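PDB 3SK9: CRISPR-associated endonuclease/helicase Cas3 from Thermus thermophilus HB8, which cuts single-stranded DNA with its metal-dependent N-terminal HD nuclease domain, the part present here, and carries a helicase domain for CRISPR defence against invading genetic elements. Local coordinates for residues E197-W211 with A253-I265. Residues are numbered along the deposited sequence; the frame is centred on the assembly and turned at random.
Sequences EAVLRVMALASFADW and AQRREFGELFPYI
Phe258, in the type I' turn of the C-terminal beta-hairpin, lays its ring against helix 196-213 of the HD nuclease domain. Leu200 CB sits 3.6 Å from the Phe258 ring centroid and only 6° off its normal, a CH-pi contact over the face; Ala204 CB meets the ring edge, and Met203 CE comes obliquely to Phe258 CE2, 3.8 Å away. The turn backbone is held as well: Arg201 NH1 donates to Phe258 O at 2.8 Å, with the acceptor in the guanidinium plane but the donor above the carbonyl plane. Arg201 NE forms a salt bridge with Asp55, tying in helix 46-56.

Farther along, the side chains of Phe208 and Phe262 point opposite ways as they pass, their planes 37° apart and centroids 5.0 Å apart. Phe208 CG stands anti to the backbone N (chi1 177°), bringing one ring face over Phe262 CD1, while Pro263 meets the ring obliquely. The same helix carries the metal-binding residue Asp210.

Between the two ring contacts, Glu260 OE1 is hydrogen-bonded to Tyr52 OH, and Glu260 OE2 lies 2.7 Å from Arg201 O; two oxygens this close suggest that the acid may hold a proton. A water oxygen lies 3.2 Å from Ala204 O and 2.7 Å from Glu257 OE1 and donates to both.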
loop_
_atom_site.group_PDB
_atom_site.type_symbol
_atom_site.label_atom_id
_atom_site.label_comp_id
_atom_site.label_asym_id
_atom_site.label_seq_id
_atom_site.Cartn_x
_atom_site.Cartn_y
_atom_site.Cartn_z
ATOM N N GLU A 197 9.712 15.463 0.449
ATOM C CA GLU A 197 8.950 15.299 -0.787
ATOM C C GLU A 197 8.848 13.829 -1.265
ATOM O O GLU A 197 7.904 13.466 -1.944
ATOM C CB GLU A 197 9.562 16.111 -1.924
ATOM C CG GLU A 197 9.442 17.607 -1.728
ATOM C CD GLU A 197 8.038 18.105 -1.886
ATOM O OE1 GLU A 197 7.569 18.272 -3.052
ATOM O OE2 GLU A 197 7.437 18.373 -0.825
ATOM N N ALA A 198 9.866 13.014 -0.994
ATOM C CA ALA A 198 9.822 11.616 -1.370
ATOM C C ALA A 198 8.718 10.923 -0.589
ATOM O O ALA A 198 8.009 10.079 -1.115
ATOM C CB ALA A 198 11.150 10.958 -1.058
ATOM N N VAL A 199 8.620 11.245 0.680
ATOM C CA VAL A 199 7.614 10.596 1.523
ATOM C C VAL A 199 6.212 11.042 1.139
ATOM O O VAL A 199 5.292 10.234 1.085
ATOM C CB VAL A 199 7.912 10.969 2.999
ATOM C CG1 VAL A 199 6.826 10.443 3.975
ATOM C CG2 VAL A 199 9.282 10.443 3.339
ATOM N N LEU A 200 6.059 12.325 0.861
ATOM C CA LEU A 200 4.753 12.875 0.464
ATOM C C LEU A 200 4.349 12.283 -0.918
ATOM O O LEU A 200 3.153 12.100 -1.200
ATOM C CB LEU A 200 4.841 14.411 0.401
ATOM C CG LEU A 200 4.972 15.041 1.837
ATOM C CD1 LEU A 200 5.451 16.539 1.776
ATOM C CD2 LEU A 200 3.633 14.856 2.616
ATOM N N ARG A 201 5.325 12.073 -1.799
ATOM C CA ARG A 201 5.006 11.444 -3.088
ATOM C C ARG A 201 4.385 10.056 -2.849
ATOM O O ARG A 201 3.415 9.686 -3.525
ATOM C CB ARG A 201 6.253 11.354 -4.007
ATOM C CG ARG A 201 6.407 12.576 -4.899
ATOM C CD ARG A 201 7.597 12.426 -5.885
ATOM N NE ARG A 201 8.911 12.703 -5.300
ATOM C CZ ARG A 201 9.358 13.936 -5.065
ATOM N NH1 ARG A 201 8.590 14.982 -5.340
ATOM N NH2 ARG A 201 10.574 14.134 -4.603
ATOM N N VAL A 202 4.943 9.280 -1.919
ATOM C CA VAL A 202 4.369 7.959 -1.618
ATOM C C VAL A 202 2.989 8.074 -0.967
ATOM O O VAL A 202 2.068 7.264 -1.244
ATOM C CB VAL A 202 5.330 7.152 -0.719
ATOM C CG1 VAL A 202 4.622 5.919 -0.083
ATOM C CG2 VAL A 202 6.604 6.749 -1.532
ATOM N N MET A 203 2.847 9.051 -0.064
ATOM C CA MET A 203 1.560 9.311 0.571
ATOM C C MET A 203 0.437 9.502 -0.443
ATOM O O MET A 203 -0.601 8.847 -0.351
ATOM C CB MET A 203 1.674 10.566 1.452
ATOM C CG MET A 203 0.443 10.858 2.308
ATOM S SD MET A 203 -0.886 11.695 1.405
ATOM C CE MET A 203 -0.067 13.242 1.001
ATOM N N ALA A 204 0.647 10.445 -1.376
ATOM C CA ALA A 204 -0.394 10.778 -2.361
ATOM C C ALA A 204 -0.644 9.559 -3.271
ATOM O O ALA A 204 -1.788 9.270 -3.660
ATOM C CB ALA A 204 0.059 12.005 -3.187
ATOM N N LEU A 205 0.431 8.854 -3.626
ATOM C CA LEU A 205 0.277 7.703 -4.534
ATOM C C LEU A 205 -0.559 6.636 -3.846
ATOM O O LEU A 205 -1.437 6.037 -4.470
ATOM C CB LEU A 205 1.646 7.127 -4.909
ATOM C CG LEU A 205 1.627 5.899 -5.847
ATOM C CD1 LEU A 205 1.019 6.249 -7.186
ATOM C CD2 LEU A 205 3.114 5.367 -6.006
ATOM N N ALA A 206 -0.288 6.391 -2.560
ATOM C CA ALA A 206 -1.016 5.341 -1.828
ATOM C C ALA A 206 -2.490 5.712 -1.660
ATOM O O ALA A 206 -3.356 4.848 -1.830
ATOM C CB ALA A 206 -0.378 5.039 -0.485
ATOM N N SER A 207 -2.771 6.993 -1.392
ATOM C CA SER A 207 -4.145 7.467 -1.312
ATOM C C SER A 207 -4.952 7.193 -2.620
ATOM O O SER A 207 -6.074 6.619 -2.624
ATOM C CB SER A 207 -4.163 8.947 -0.980
ATOM O OG SER A 207 -5.452 9.454 -1.125
ATOM N N PHE A 208 -4.367 7.569 -3.729
ATOM C CA PHE A 208 -4.986 7.280 -5.026
ATOM C C PHE A 208 -5.074 5.776 -5.336
ATOM O O PHE A 208 -6.124 5.269 -5.750
ATOM C CB PHE A 208 -4.216 7.993 -6.135
ATOM C CG PHE A 208 -4.739 7.708 -7.522
ATOM C CD1 PHE A 208 -5.918 8.309 -7.972
ATOM C CD2 PHE A 208 -4.032 6.870 -8.393
ATOM C CE1 PHE A 208 -6.403 8.075 -9.279
ATOM C CE2 PHE A 208 -4.528 6.612 -9.720
ATOM C CZ PHE A 208 -5.702 7.239 -10.142
ATOM N N ALA A 209 -3.982 5.046 -5.173
ATOM C CA ALA A 209 -4.023 3.616 -5.586
ATOM C C ALA A 209 -4.975 2.805 -4.733
ATOM O O ALA A 209 -5.659 1.898 -5.238
ATOM C CB ALA A 209 -2.583 2.990 -5.544
ATOM N N ASP A 210 -5.018 3.083 -3.440
ATOM C CA ASP A 210 -5.943 2.339 -2.539
ATOM C C ASP A 210 -7.398 2.629 -2.953
ATOM O O ASP A 210 -8.237 1.713 -2.992
ATOM C CB ASP A 210 -5.754 2.746 -1.066
ATOM C CG ASP A 210 -6.742 2.013 -0.126
ATOM O OD1 ASP A 210 -6.550 0.809 0.107
ATOM O OD2 ASP A 210 -7.716 2.641 0.345
ATOM N N TRP A 211 -7.669 3.882 -3.280
ATOM C CA TRP A 211 -9.012 4.272 -3.764
ATOM C C TRP A 211 -9.400 3.484 -5.022
ATOM O O TRP A 211 -10.485 2.868 -5.072
ATOM C CB TRP A 211 -9.052 5.763 -4.039
ATOM C CG TRP A 211 -10.358 6.215 -4.626
ATOM C CD1 TRP A 211 -11.553 6.301 -3.968
ATOM C CD2 TRP A 211 -10.577 6.687 -5.931
ATOM N NE1 TRP A 211 -12.512 6.773 -4.806
ATOM C CE2 TRP A 211 -11.944 7.041 -6.019
ATOM C CE3 TRP A 211 -9.741 6.882 -7.050
ATOM C CZ2 TRP A 211 -12.507 7.557 -7.173
ATOM C CZ3 TRP A 211 -10.296 7.377 -8.206
ATOM C CH2 TRP A 211 -11.680 7.703 -8.270
ATOM N N ALA A 253 -10.103 17.438 -14.644
ATOM C CA ALA A 253 -8.887 18.240 -14.596
ATOM C C ALA A 253 -7.820 17.354 -14.001
ATOM O O ALA A 253 -8.061 16.173 -13.826
ATOM C CB ALA A 253 -9.083 19.468 -13.735
ATOM N N GLN A 254 -6.630 17.895 -13.746
ATOM C CA GLN A 254 -5.612 17.081 -13.075
ATOM C C GLN A 254 -5.293 17.665 -11.704
ATOM O O GLN A 254 -5.418 18.885 -11.503
ATOM C CB GLN A 254 -4.359 16.937 -13.930
ATOM C CG GLN A 254 -3.527 18.171 -14.013
ATOM C CD GLN A 254 -2.369 18.014 -14.993
ATOM O OE1 GLN A 254 -2.301 17.027 -15.752
ATOM N NE2 GLN A 254 -1.449 18.988 -14.979
ATOM N N ARG A 255 -4.918 16.788 -10.776
ATOM C CA ARG A 255 -4.471 17.162 -9.437
ATOM C C ARG A 255 -2.979 17.067 -9.469
ATOM O O ARG A 255 -2.445 16.007 -9.781
ATOM C CB ARG A 255 -4.893 16.138 -8.380
ATOM C CG ARG A 255 -6.300 16.097 -8.045
ATOM C CD ARG A 255 -6.614 14.877 -7.170
ATOM N NE ARG A 255 -5.981 14.831 -5.835
ATOM C CZ ARG A 255 -6.647 14.512 -4.716
ATOM N NH1 ARG A 255 -7.955 14.326 -4.767
ATOM N NH2 ARG A 255 -6.041 14.405 -3.543
ATOM N N ARG A 256 -2.289 18.151 -9.156
ATOM C CA ARG A 256 -0.830 18.081 -9.107
ATOM C C ARG A 256 -0.418 18.055 -7.645
ATOM O O ARG A 256 -0.748 18.983 -6.921
ATOM C CB ARG A 256 -0.242 19.300 -9.843
ATOM C CG ARG A 256 1.146 19.761 -9.367
ATOM C CD ARG A 256 2.279 19.137 -10.173
ATOM N NE ARG A 256 2.304 19.611 -11.556
ATOM C CZ ARG A 256 3.210 19.249 -12.469
ATOM N NH1 ARG A 256 4.189 18.402 -12.160
ATOM N NH2 ARG A 256 3.134 19.735 -13.701
ATOM N N GLU A 257 0.332 17.041 -7.209
ATOM C CA GLU A 257 0.731 16.922 -5.790
ATOM C C GLU A 257 2.205 16.522 -5.747
ATOM O O GLU A 257 2.563 15.475 -6.293
ATOM C CB GLU A 257 -0.114 15.815 -5.075
ATOM C CG GLU A 257 -1.627 16.116 -5.003
ATOM C CD GLU A 257 -2.422 15.111 -4.141
ATOM O OE1 GLU A 257 -3.242 14.352 -4.714
ATOM O OE2 GLU A 257 -2.242 15.094 -2.897
ATOM N N PHE A 258 3.067 17.333 -5.136
ATOM C CA PHE A 258 4.462 16.892 -4.899
ATOM C C PHE A 258 5.139 16.365 -6.158
ATOM O O PHE A 258 5.941 15.405 -6.116
ATOM C CB PHE A 258 4.508 15.840 -3.798
ATOM C CG PHE A 258 3.562 16.153 -2.663
ATOM C CD1 PHE A 258 3.814 17.239 -1.826
ATOM C CD2 PHE A 258 2.415 15.380 -2.451
ATOM C CE1 PHE A 258 2.933 17.546 -0.784
ATOM C CE2 PHE A 258 1.515 15.675 -1.432
ATOM C CZ PHE A 258 1.767 16.750 -0.592
ATOM N N GLY A 259 4.921 17.057 -7.264
ATOM C CA GLY A 259 5.599 16.680 -8.496
ATOM C C GLY A 259 5.083 15.451 -9.226
ATOM O O GLY A 259 5.782 14.942 -10.130
ATOM N N GLU A 260 3.886 14.978 -8.879
ATOM C CA GLU A 260 3.229 13.878 -9.620
ATOM C C GLU A 260 1.787 14.280 -9.888
ATOM O O GLU A 260 1.285 15.294 -9.336
ATOM C CB GLU A 260 3.299 12.530 -8.854
ATOM C CG GLU A 260 2.575 12.544 -7.496
ATOM C CD GLU A 260 2.991 11.394 -6.550
ATOM O OE1 GLU A 260 3.821 10.549 -6.926
ATOM O OE2 GLU A 260 2.462 11.292 -5.408
ATOM N N LEU A 261 1.132 13.533 -10.765
ATOM C CA LEU A 261 -0.174 13.933 -11.286
ATOM C C LEU A 261 -1.196 12.820 -11.130
ATOM O O LEU A 261 -0.873 11.628 -11.330
ATOM C CB LEU A 261 -0.065 14.254 -12.812
ATOM C CG LEU A 261 0.904 15.380 -13.155
ATOM C CD1 LEU A 261 1.242 15.452 -14.694
ATOM C CD2 LEU A 261 0.366 16.738 -12.661
ATOM N N PHE A 262 -2.440 13.212 -10.867
ATOM C CA PHE A 262 -3.555 12.270 -10.823
ATOM C C PHE A 262 -4.756 12.911 -11.508
ATOM O O PHE A 262 -4.869 14.120 -11.507
ATOM C CB PHE A 262 -3.940 11.984 -9.339
ATOM C CG PHE A 262 -2.787 11.431 -8.515
ATOM C CD1 PHE A 262 -2.373 10.126 -8.664
ATOM C CD2 PHE A 262 -2.114 12.237 -7.610
ATOM C CE1 PHE A 262 -1.308 9.626 -7.926
ATOM C CE2 PHE A 262 -1.047 11.718 -6.875
ATOM C CZ PHE A 262 -0.653 10.432 -7.047
ATOM N N PRO A 263 -5.672 12.101 -12.042
ATOM C CA PRO A 263 -6.958 12.683 -12.474
ATOM C C PRO A 263 -7.761 13.303 -11.297
ATOM O O PRO A 263 -7.840 12.731 -10.178
ATOM C CB PRO A 263 -7.705 11.488 -13.077
ATOM C CG PRO A 263 -7.136 10.288 -12.349
ATOM C CD PRO A 263 -5.676 10.627 -12.114
ATOM N N TYR A 264 -8.291 14.502 -11.538
ATOM C CA TYR A 264 -9.276 15.116 -10.643
ATOM C C TYR A 264 -10.667 14.668 -11.094
ATOM O O TYR A 264 -11.143 15.009 -12.191
ATOM C CB TYR A 264 -9.126 16.641 -10.651
ATOM C CG TYR A 264 -10.206 17.385 -9.889
ATOM C CD1 TYR A 264 -10.183 17.460 -8.498
ATOM C CD2 TYR A 264 -11.267 17.981 -10.565
ATOM C CE1 TYR A 264 -11.189 18.131 -7.804
ATOM C CE2 TYR A 264 -12.268 18.661 -9.885
ATOM C CZ TYR A 264 -12.227 18.731 -8.506
ATOM O OH TYR A 264 -13.227 19.426 -7.850
ATOM N N ILE A 265 -11.302 13.883 -10.231
ATOM C CA ILE A 265 -12.559 13.202 -10.540
ATOM C C ILE A 265 -13.747 14.023 -10.031
ATOM O O ILE A 265 -13.595 14.994 -9.280
ATOM C CB ILE A 265 -12.584 11.772 -9.902
ATOM C CG1 ILE A 265 -11.344 10.985 -10.319
ATOM C CG2 ILE A 265 -13.849 10.998 -10.288
ATOM C CD1 ILE A 265 -11.352 10.550 -11.778
ATOM O OXT ILE A 265 -14.893 13.741 -10.369
HETATM O O HOH W 1 -3.744 11.722 -4.109
#